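Local coordinates for protein UL37 (Suid herpesvirus 1, PDB 4K70) that is an inner tegument protein, here its N-terminal half, that probably helps to control the intracellular trafficking of herpesvirus particles, at residues Asp386-Gly391 with Ala432-Thr437; Val154-Thr159 with Ala331-Val336; Leu171-Phe176 with Gln478-Leu483. All coordinates share one frame; numbering follows the deposited sequence.

In the fold
All three contacts lie in the middle part of an elongated, mainly helical chain without strands. The centre of contact 1 lies about 7 Å from that of the chain; contact 1 touches both others, its centre about 11 Å from that of contact 2 and about 13 Å from that of contact 3. Contacts 2 and 3 do not touch, their nearest atoms being about 11 Å apart. Along the sequence contact 2 closes before contact 1 opens, contact 1 is nested inside the loop closed by contact 3, and contacts 2 and 3 interleave. The inter-helix loops 386-391 and 432-437 thus connect the start of helix 333-342 with the end of helix 464-481, joining parts distant in sequence.

Contact 1 (Asp386-Gly391 with Ala432-Thr437); sequences DDYGPG and APRPPT. With CA (calcium ion), chain D; NA (sodium ion), chain F.
Residues 386-391 and 432-437 are irregular inter-helix loops whose touching parts run 27° apart and come nearest at Pro390 and Pro435, with CA atoms 4.4 Å apart. No direct hydrogen bond crosses between them. The closest approach is a CA-H...O contact, Pro435 CA to Pro390 O at 3.3 Å, with an angle of 126° at the hydrogen. Pro390 O also lies 3.4 Å from Pro436 CD, and it accepts a hydrogen bond from the Tyr172 hydroxyl. Pro436, the centre of an inverse gamma turn, has its CD 4.2 Å from Pro390 CB, a loose ring contact. A water supplies the polar link: it donates to Gly389 O and accepts from Arg434 N, the latter at 2.8 Å. With CG anti to the backbone N (chi1 -170°), the ring of Tyr388 ends with OH 4.3 Å from Arg434 CD; Arg434 NH2 hydrogen-bonds to Ala331 O. At the far end of 386-391 a calcium ion is bound by Asp386 OD1 at 2.4 Å, by Asp387 OD2 at 2.3 Å, by a water and by Arg383 O. Asp386 OD1 also binds a sodium ion together with His382 O, so one oxygen serves two cations, whose charge probably offsets that of the neighbouring carboxylates. Proline packing and one bridging water carry the contact, while the ions join the start of 386-391 to the end of helix 366-385, away from the loop-loop interface.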
loop_
_atom_site.group_PDB
_atom_site.type_symbol
_atom_site.label_atom_id
_atom_site.label_comp_id
_atom_site.label_asym_id
_atom_site.label_seq_id
_atom_site.Cartn_x
_atom_site.Cartn_y
_atom_site.Cartn_z
ATOM N N ASP A 386 0.148 1.393 -5.509
ATOM C CA ASP A 386 0.272 -0.003 -5.064
ATOM C C ASP A 386 0.713 -0.107 -3.612
ATOM O O ASP A 386 0.473 -1.119 -2.954
ATOM C CB ASP A 386 1.198 -0.845 -5.987
ATOM C CG ASP A 386 2.683 -0.518 -5.809
ATOM O OD1 ASP A 386 3.179 0.422 -6.474
ATOM O OD2 ASP A 386 3.359 -1.208 -5.011
ATOM N N ASP A 387 1.331 0.947 -3.096
ATOM C CA ASP A 387 1.888 0.898 -1.760
ATOM C C ASP A 387 0.936 1.515 -0.748
ATOM O O ASP A 387 1.151 1.398 0.453
ATOM C CB ASP A 387 3.194 1.667 -1.724
ATOM C CG ASP A 387 4.208 1.106 -2.686
ATOM O OD1 ASP A 387 4.709 -0.007 -2.412
ATOM O OD2 ASP A 387 4.488 1.773 -3.699
ATOM N N TYR A 388 -0.115 2.152 -1.245
ATOM C CA TYR A 388 -0.945 3.012 -0.406
ATOM C C TYR A 388 -1.599 2.284 0.769
ATOM O O TYR A 388 -2.299 1.286 0.582
ATOM C CB TYR A 388 -2.031 3.693 -1.228
ATOM C CG TYR A 388 -2.722 4.769 -0.427
ATOM C CD1 TYR A 388 -3.800 4.467 0.403
ATOM C CD2 TYR A 388 -2.265 6.074 -0.462
ATOM C CE1 TYR A 388 -4.413 5.448 1.164
ATOM C CE2 TYR A 388 -2.877 7.061 0.280
ATOM C CZ TYR A 388 -3.948 6.742 1.094
ATOM O OH TYR A 388 -4.541 7.738 1.821
ATOM N N GLY A 389 -1.378 2.805 1.972
ATOM C CA GLY A 389 -2.020 2.267 3.156
ATOM C C GLY A 389 -1.761 3.081 4.405
ATOM O O GLY A 389 -1.109 4.127 4.358
ATOM N N PRO A 390 -2.271 2.599 5.545
ATOM C CA PRO A 390 -2.245 3.416 6.755
ATOM C C PRO A 390 -1.069 3.131 7.679
ATOM O O PRO A 390 -1.166 3.430 8.869
ATOM C CB PRO A 390 -3.552 3.022 7.443
ATOM C CG PRO A 390 -3.702 1.564 7.092
ATOM C CD PRO A 390 -3.155 1.426 5.684
ATOM N N GLY A 391 0.021 2.583 7.158
ATOM C CA GLY A 391 1.131 2.196 8.009
ATOM C C GLY A 391 2.517 2.693 7.620
ATOM O O GLY A 391 2.684 3.556 6.755
ATOM N N ALA A 432 -0.577 11.872 0.325
ATOM C CA ALA A 432 0.237 11.916 1.541
ATOM C C ALA A 432 -0.186 10.800 2.488
ATOM O O ALA A 432 -1.371 10.493 2.585
ATOM C CB ALA A 432 0.114 13.267 2.238
ATOM N N PRO A 433 0.790 10.172 3.160
ATOM C CA PRO A 433 0.505 9.138 4.153
ATOM C C PRO A 433 -0.351 9.710 5.288
ATOM O O PRO A 433 -0.083 10.818 5.751
ATOM C CB PRO A 433 1.890 8.783 4.672
ATOM C CG PRO A 433 2.790 9.035 3.532
ATOM C CD PRO A 433 2.241 10.300 2.914
ATOM N N ARG A 434 -1.373 8.971 5.702
ATOM C CA ARG A 434 -2.215 9.378 6.839
ATOM C C ARG A 434 -2.296 8.287 7.921
ATOM O O ARG A 434 -3.390 7.886 8.327
ATOM C CB ARG A 434 -3.614 9.750 6.344
ATOM C CG ARG A 434 -3.630 11.023 5.487
ATOM C CD ARG A 434 -4.791 11.071 4.480
ATOM N NE ARG A 434 -4.627 12.187 3.533
ATOM C CZ ARG A 434 -5.424 12.446 2.493
ATOM N NH1 ARG A 434 -6.485 11.687 2.233
ATOM N NH2 ARG A 434 -5.156 13.479 1.702
ATOM N N PRO A 435 -1.134 7.805 8.400
ATOM C CA PRO A 435 -1.142 6.732 9.405
ATOM C C PRO A 435 -1.677 7.265 10.725
ATOM O O PRO A 435 -1.316 8.371 11.115
ATOM C CB PRO A 435 0.339 6.415 9.578
ATOM C CG PRO A 435 1.010 7.746 9.331
ATOM C CD PRO A 435 0.224 8.342 8.185
ATOM N N PRO A 436 -2.522 6.491 11.405
ATOM C CA PRO A 436 -3.034 6.918 12.719
ATOM C C PRO A 436 -1.976 6.739 13.796
ATOM O O PRO A 436 -2.130 5.865 14.644
ATOM C CB PRO A 436 -4.177 5.938 12.976
ATOM C CG PRO A 436 -3.768 4.686 12.225
ATOM C CD PRO A 436 -3.110 5.217 10.964
ATOM N N THR A 437 -0.922 7.549 13.760
ATOM C CA THR A 437 0.213 7.371 14.661
ATOM C C THR A 437 -0.140 7.698 16.108
ATOM O O THR A 437 0.652 7.456 17.022
ATOM C CB THR A 437 1.408 8.236 14.247
ATOM O OG1 THR A 437 0.960 9.575 14.005
ATOM C CG2 THR A 437 2.063 7.692 12.980
HETATM CA CA CA D . 5.125 1.650 -5.891
HETATM NA NA NA F . 1.806 1.187 -8.788
HETATM O O HOH W 1 -2.482 6.689 4.487
HETATM O O HOH W 2 6.859 3.170 -5.178
#

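Contact 2 (Val154-Thr159 with Ala331-Val336); sequences VPPEQT and ASPLQV
Pro155 and Leu334 run alongside each other in the same sense, where Pro155 and the start of the weakly bonded helix 156-159 meet the N-terminal turn of helix 333-342 in this mainly helical fold. Leu334 has CG anti to its own N (chi1 172°), and its CD2 branch reaches Pro155 CG at 3.8 Å. The next proline is turned differently: the rings of Pro156 and Pro333 pass in opposed senses, Pro156 CG to Pro333 CB 3.6 Å, and Pro156 lies roughly perpendicular to the Leu334 side chain, with Pro156 CD 4.0 Å from Leu334 CB. Leu192 of helix 191-201 touches both Pro156 and Leu334, bringing a third helix to the apolar group. Ser332 is the N-cap of helix 333-342; two side-chain bonds, Gln335 N to Ser332 OG (weak) and Ala331 N to Gln335 OE1, link Gln335 back to Ser332 and Ala331. Glu157 meets Pro333 head-on. Its chain bends at chi2 (100°), placing the carboxylate by the helix start, where the helix dipole may favour a negative charge. Yet no hydrogen bond crosses the contact: Glu157 OE2 is buried without a polar partner, 3.5 Å from Pro333 CD and 3.7 Å from Leu334 N.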
loop_
_atom_site.group_PDB
_atom_site.type_symbol
_atom_site.label_atom_id
_atom_site.label_comp_id
_atom_site.label_asym_id
_atom_site.label_seq_id
_atom_site.Cartn_x
_atom_site.Cartn_y
_atom_site.Cartn_z
ATOM N N VAL A 154 -13.062 0.194 -5.205
ATOM C CA VAL A 154 -12.896 0.300 -3.762
ATOM C C VAL A 154 -11.935 1.433 -3.395
ATOM O O VAL A 154 -10.847 1.538 -3.965
ATOM C CB VAL A 154 -12.327 -1.005 -3.182
ATOM C CG1 VAL A 154 -12.245 -0.908 -1.678
ATOM C CG2 VAL A 154 -13.177 -2.200 -3.610
ATOM N N PRO A 155 -12.324 2.283 -2.436
ATOM C CA PRO A 155 -11.358 3.294 -1.991
ATOM C C PRO A 155 -10.168 2.603 -1.333
ATOM O O PRO A 155 -10.377 1.741 -0.491
ATOM C CB PRO A 155 -12.141 4.104 -0.957
ATOM C CG PRO A 155 -13.608 3.817 -1.261
ATOM C CD PRO A 155 -13.637 2.416 -1.774
ATOM N N PRO A 156 -8.936 2.959 -1.727
ATOM C CA PRO A 156 -7.727 2.346 -1.164
ATOM C C PRO A 156 -7.700 2.360 0.371
ATOM O O PRO A 156 -7.118 1.480 1.005
ATOM C CB PRO A 156 -6.620 3.236 -1.719
ATOM C CG PRO A 156 -7.153 3.667 -3.038
ATOM C CD PRO A 156 -8.607 3.931 -2.783
ATOM N N GLU A 157 -8.345 3.362 0.949
ATOM C CA GLU A 157 -8.313 3.604 2.384
ATOM C C GLU A 157 -9.198 2.609 3.110
ATOM O O GLU A 157 -8.997 2.320 4.286
ATOM C CB GLU A 157 -8.784 5.037 2.652
ATOM C CG GLU A 157 -8.325 6.028 1.562
ATOM C CD GLU A 157 -9.416 6.355 0.543
ATOM O OE1 GLU A 157 -10.585 6.503 0.975
ATOM O OE2 GLU A 157 -9.111 6.491 -0.677
ATOM N N GLN A 158 -10.157 2.055 2.384
ATOM C CA GLN A 158 -11.181 1.205 2.966
ATOM C C GLN A 158 -10.668 -0.189 3.253
ATOM O O GLN A 158 -11.157 -0.880 4.151
ATOM C CB GLN A 158 -12.364 1.115 2.005
ATOM C CG GLN A 158 -13.382 0.045 2.344
ATOM C CD GLN A 158 -14.604 0.138 1.459
ATOM O OE1 GLN A 158 -15.099 1.237 1.183
ATOM N NE2 GLN A 158 -15.090 -1.006 0.997
ATOM N N THR A 159 -9.681 -0.609 2.477
ATOM C CA THR A 159 -9.251 -1.987 2.540
ATOM C C THR A 159 -8.669 -2.396 3.899
ATOM O O THR A 159 -9.025 -3.450 4.425
ATOM C CB THR A 159 -8.228 -2.302 1.445
ATOM O OG1 THR A 159 -8.697 -1.782 0.189
ATOM C CG2 THR A 159 -8.046 -3.797 1.355
ATOM N N ALA A 331 -8.576 14.987 -3.057
ATOM C CA ALA A 331 -7.952 14.947 -1.741
ATOM C C ALA A 331 -7.805 13.521 -1.222
ATOM O O ALA A 331 -7.563 13.315 -0.042
ATOM C CB ALA A 331 -8.746 15.809 -0.731
ATOM N N SER A 332 -7.966 12.533 -2.093
ATOM C CA SER A 332 -7.790 11.141 -1.677
ATOM C C SER A 332 -7.315 10.365 -2.874
ATOM O O SER A 332 -7.439 10.843 -3.991
ATOM C CB SER A 332 -9.107 10.541 -1.173
ATOM O OG SER A 332 -10.041 10.377 -2.236
ATOM N N PRO A 333 -6.772 9.162 -2.638
ATOM C CA PRO A 333 -6.324 8.266 -3.706
ATOM C C PRO A 333 -7.451 7.925 -4.652
ATOM O O PRO A 333 -7.220 7.922 -5.852
ATOM C CB PRO A 333 -5.900 7.003 -2.955
ATOM C CG PRO A 333 -5.571 7.480 -1.576
ATOM C CD PRO A 333 -6.438 8.652 -1.295
ATOM N N LEU A 334 -8.643 7.629 -4.139
ATOM C CA LEU A 334 -9.723 7.206 -5.026
ATOM C C LEU A 334 -10.065 8.336 -5.979
ATOM O O LEU A 334 -10.181 8.138 -7.182
ATOM C CB LEU A 334 -10.972 6.783 -4.247
ATOM C CG LEU A 334 -12.180 6.509 -5.150
ATOM C CD1 LEU A 334 -11.857 5.491 -6.254
ATOM C CD2 LEU A 334 -13.383 6.052 -4.348
ATOM N N GLN A 335 -10.219 9.533 -5.429
ATOM C CA GLN A 335 -10.594 10.686 -6.232
ATOM C C GLN A 335 -9.622 10.947 -7.378
ATOM O O GLN A 335 -10.035 11.143 -8.523
ATOM C CB GLN A 335 -10.712 11.923 -5.338
ATOM C CG GLN A 335 -11.893 11.836 -4.367
ATOM C CD GLN A 335 -11.916 12.970 -3.351
ATOM O OE1 GLN A 335 -11.249 13.984 -3.521
ATOM N NE2 GLN A 335 -12.684 12.792 -2.280
ATOM N N VAL A 336 -8.332 10.951 -7.077
ATOM C CA VAL A 336 -7.365 11.339 -8.087
ATOM C C VAL A 336 -7.212 10.218 -9.127
ATOM O O VAL A 336 -7.162 10.488 -10.322
ATOM C CB VAL A 336 -5.997 11.763 -7.476
ATOM C CG1 VAL A 336 -5.317 10.585 -6.780
ATOM C CG2 VAL A 336 -5.074 12.344 -8.572
#

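Contact 3 (Leu171-Phe176 with Gln478-Leu483); sequences LYDMDF and QSRWGL
A salt-bridge network of Asp173, Asp175 and Arg480 joins the type I beta turn Leu171-Met174, just ahead of helix 175-188, to the last turn of helix 464-481. Asp173 OD1 is its focus, accepting three N-H groups. Arg480 grips Asp173 OD1 side-on through NE (2.9 Å) and NH2 (3.1 Å); the oxygen lies in the guanidinium plane, and the carboxylate is turned 72° from that plane. NE comes in on the syn side, tilted from the carboxylate plane, whereas NH2 comes from above it. The third donor, Trp481 NE1, sits on the anti side, likewise tilted, 2.8 Å from Asp173 OD1 and nearly straight at 173°. Asp173 OD2 is held by Arg476 and Trp78, so both carboxylate oxygens are engaged and its rotation should be restricted. A bend at chi3 (70°) also brings the guanidinium near Asp175, whose main partner is Arg476, through a salt bridge. Here the pairing is looser: Asp175 OD1 stands 3.5 Å from Arg480 NH1, well out of the guanidinium plane, so a charge attraction remains while a water bridges these atoms. The Tyr172 ring and the six-membered ring of Trp481 lie roughly parallel but strongly offset, with little overlap, Tyr172 CE2 being 3.5 Å from Trp481 CH2.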
loop_
_atom_site.group_PDB
_atom_site.type_symbol
_atom_site.label_atom_id
_atom_site.label_comp_id
_atom_site.label_asym_id
_atom_site.label_seq_id
_atom_site.Cartn_x
_atom_site.Cartn_y
_atom_site.Cartn_z
ATOM N N LEU A 171 -1.826 -2.844 19.223
ATOM C CA LEU A 171 -1.093 -3.701 18.275
ATOM C C LEU A 171 -0.418 -2.963 17.134
ATOM O O LEU A 171 0.371 -3.560 16.397
ATOM C CB LEU A 171 -2.015 -4.738 17.630
ATOM C CG LEU A 171 -2.907 -5.562 18.535
ATOM C CD1 LEU A 171 -3.752 -6.485 17.666
ATOM C CD2 LEU A 171 -2.072 -6.335 19.553
ATOM N N TYR A 172 -0.734 -1.682 16.979
ATOM C CA TYR A 172 -0.369 -0.924 15.783
ATOM C C TYR A 172 1.132 -0.848 15.487
ATOM O O TYR A 172 1.557 -1.088 14.361
ATOM C CB TYR A 172 -0.953 0.491 15.857
ATOM C CG TYR A 172 -0.661 1.331 14.646
ATOM C CD1 TYR A 172 -1.353 1.132 13.464
ATOM C CD2 TYR A 172 0.308 2.317 14.683
ATOM C CE1 TYR A 172 -1.088 1.898 12.341
ATOM C CE2 TYR A 172 0.595 3.082 13.565
ATOM C CZ TYR A 172 -0.117 2.869 12.398
ATOM O OH TYR A 172 0.139 3.634 11.283
ATOM N N ASP A 173 1.935 -0.505 16.487
ATOM C CA ASP A 173 3.368 -0.396 16.277
ATOM C C ASP A 173 4.061 -1.774 16.213
ATOM O O ASP A 173 5.267 -1.839 16.043
ATOM C CB ASP A 173 4.006 0.441 17.386
ATOM C CG ASP A 173 5.477 0.763 17.117
ATOM O OD1 ASP A 173 5.775 1.342 16.055
ATOM O OD2 ASP A 173 6.336 0.433 17.968
ATOM N N MET A 174 3.323 -2.868 16.371
ATOM C CA MET A 174 3.985 -4.182 16.380
ATOM C C MET A 174 4.392 -4.564 14.959
ATOM O O MET A 174 3.651 -4.321 14.008
ATOM C CB MET A 174 3.105 -5.264 16.998
ATOM C CG MET A 174 2.662 -4.953 18.443
ATOM S SD MET A 174 1.944 -6.398 19.203
ATOM C CE MET A 174 1.748 -5.820 20.902
ATOM N N ASP A 175 5.568 -5.167 14.816
ATOM C CA ASP A 175 6.115 -5.444 13.486
ATOM C C ASP A 175 5.191 -6.273 12.598
ATOM O O ASP A 175 5.027 -5.970 11.414
ATOM C CB ASP A 175 7.502 -6.089 13.580
ATOM C CG ASP A 175 8.541 -5.150 14.177
ATOM O OD1 ASP A 175 8.306 -3.926 14.178
ATOM O OD2 ASP A 175 9.591 -5.631 14.649
ATOM N N PHE A 176 4.592 -7.326 13.145
ATOM C CA PHE A 176 3.723 -8.159 12.314
ATOM C C PHE A 176 2.516 -7.387 11.749
ATOM O O PHE A 176 2.023 -7.690 10.659
ATOM C CB PHE A 176 3.295 -9.445 13.038
ATOM C CG PHE A 176 2.298 -9.226 14.138
ATOM C CD1 PHE A 176 2.717 -8.943 15.432
ATOM C CD2 PHE A 176 0.941 -9.338 13.886
ATOM C CE1 PHE A 176 1.798 -8.755 16.451
ATOM C CE2 PHE A 176 0.011 -9.144 14.905
ATOM C CZ PHE A 176 0.443 -8.854 16.190
ATOM N N GLN A 478 10.373 7.649 17.550
ATOM C CA GLN A 478 11.190 8.593 16.785
ATOM C C GLN A 478 11.785 7.920 15.558
ATOM O O GLN A 478 11.633 8.398 14.432
ATOM C CB GLN A 478 12.312 9.170 17.662
ATOM C CG GLN A 478 13.459 9.821 16.890
ATOM C CD GLN A 478 14.643 8.884 16.685
ATOM O OE1 GLN A 478 14.983 8.089 17.567
ATOM N NE2 GLN A 478 15.279 8.975 15.516
ATOM N N SER A 479 12.456 6.801 15.795
ATOM C CA SER A 479 13.167 6.078 14.750
ATOM C C SER A 479 12.257 5.533 13.644
ATOM O O SER A 479 12.707 5.296 12.526
ATOM C CB SER A 479 13.964 4.935 15.379
ATOM O OG SER A 479 14.415 4.034 14.390
ATOM N N ARG A 480 10.980 5.325 13.958
ATOM C CA ARG A 480 10.049 4.739 12.994
ATOM C C ARG A 480 9.055 5.751 12.444
ATOM O O ARG A 480 8.807 5.808 11.241
ATOM C CB ARG A 480 9.286 3.565 13.617
ATOM C CG ARG A 480 10.037 2.245 13.614
ATOM C CD ARG A 480 9.615 1.347 14.781
ATOM N NE ARG A 480 8.256 0.815 14.662
ATOM C CZ ARG A 480 7.916 -0.153 13.818
ATOM N NH1 ARG A 480 8.828 -0.668 13.012
ATOM N NH2 ARG A 480 6.670 -0.606 13.772
ATOM N N TRP A 481 8.488 6.557 13.327
ATOM C CA TRP A 481 7.395 7.431 12.934
ATOM C C TRP A 481 7.736 8.923 12.970
ATOM O O TRP A 481 6.929 9.752 12.553
ATOM C CB TRP A 481 6.201 7.175 13.837
ATOM C CG TRP A 481 5.750 5.744 13.866
ATOM C CD1 TRP A 481 6.044 4.803 14.815
ATOM C CD2 TRP A 481 4.914 5.096 12.904
ATOM N NE1 TRP A 481 5.431 3.614 14.506
ATOM C CE2 TRP A 481 4.735 3.767 13.334
ATOM C CE3 TRP A 481 4.301 5.511 11.716
ATOM C CZ2 TRP A 481 3.966 2.855 12.622
ATOM C CZ3 TRP A 481 3.528 4.601 11.017
ATOM C CH2 TRP A 481 3.367 3.298 11.471
ATOM N N GLY A 482 8.914 9.260 13.488
ATOM C CA GLY A 482 9.339 10.644 13.577
ATOM C C GLY A 482 8.611 11.442 14.644
ATOM O O GLY A 482 8.502 12.664 14.541
ATOM N N LEU A 483 8.110 10.756 15.670
ATOM C CA LEU A 483 7.405 11.419 16.761
ATOM C C LEU A 483 8.370 11.769 17.889
ATOM O O LEU A 483 9.124 10.914 18.357
ATOM C CB LEU A 483 6.281 10.533 17.308
ATOM C CG LEU A 483 5.343 9.808 16.337
ATOM C CD1 LEU A 483 4.358 8.923 17.114
ATOM C CD2 LEU A 483 4.606 10.788 15.441
HETATM O O HOH W 3 7.671 -2.877 11.402
#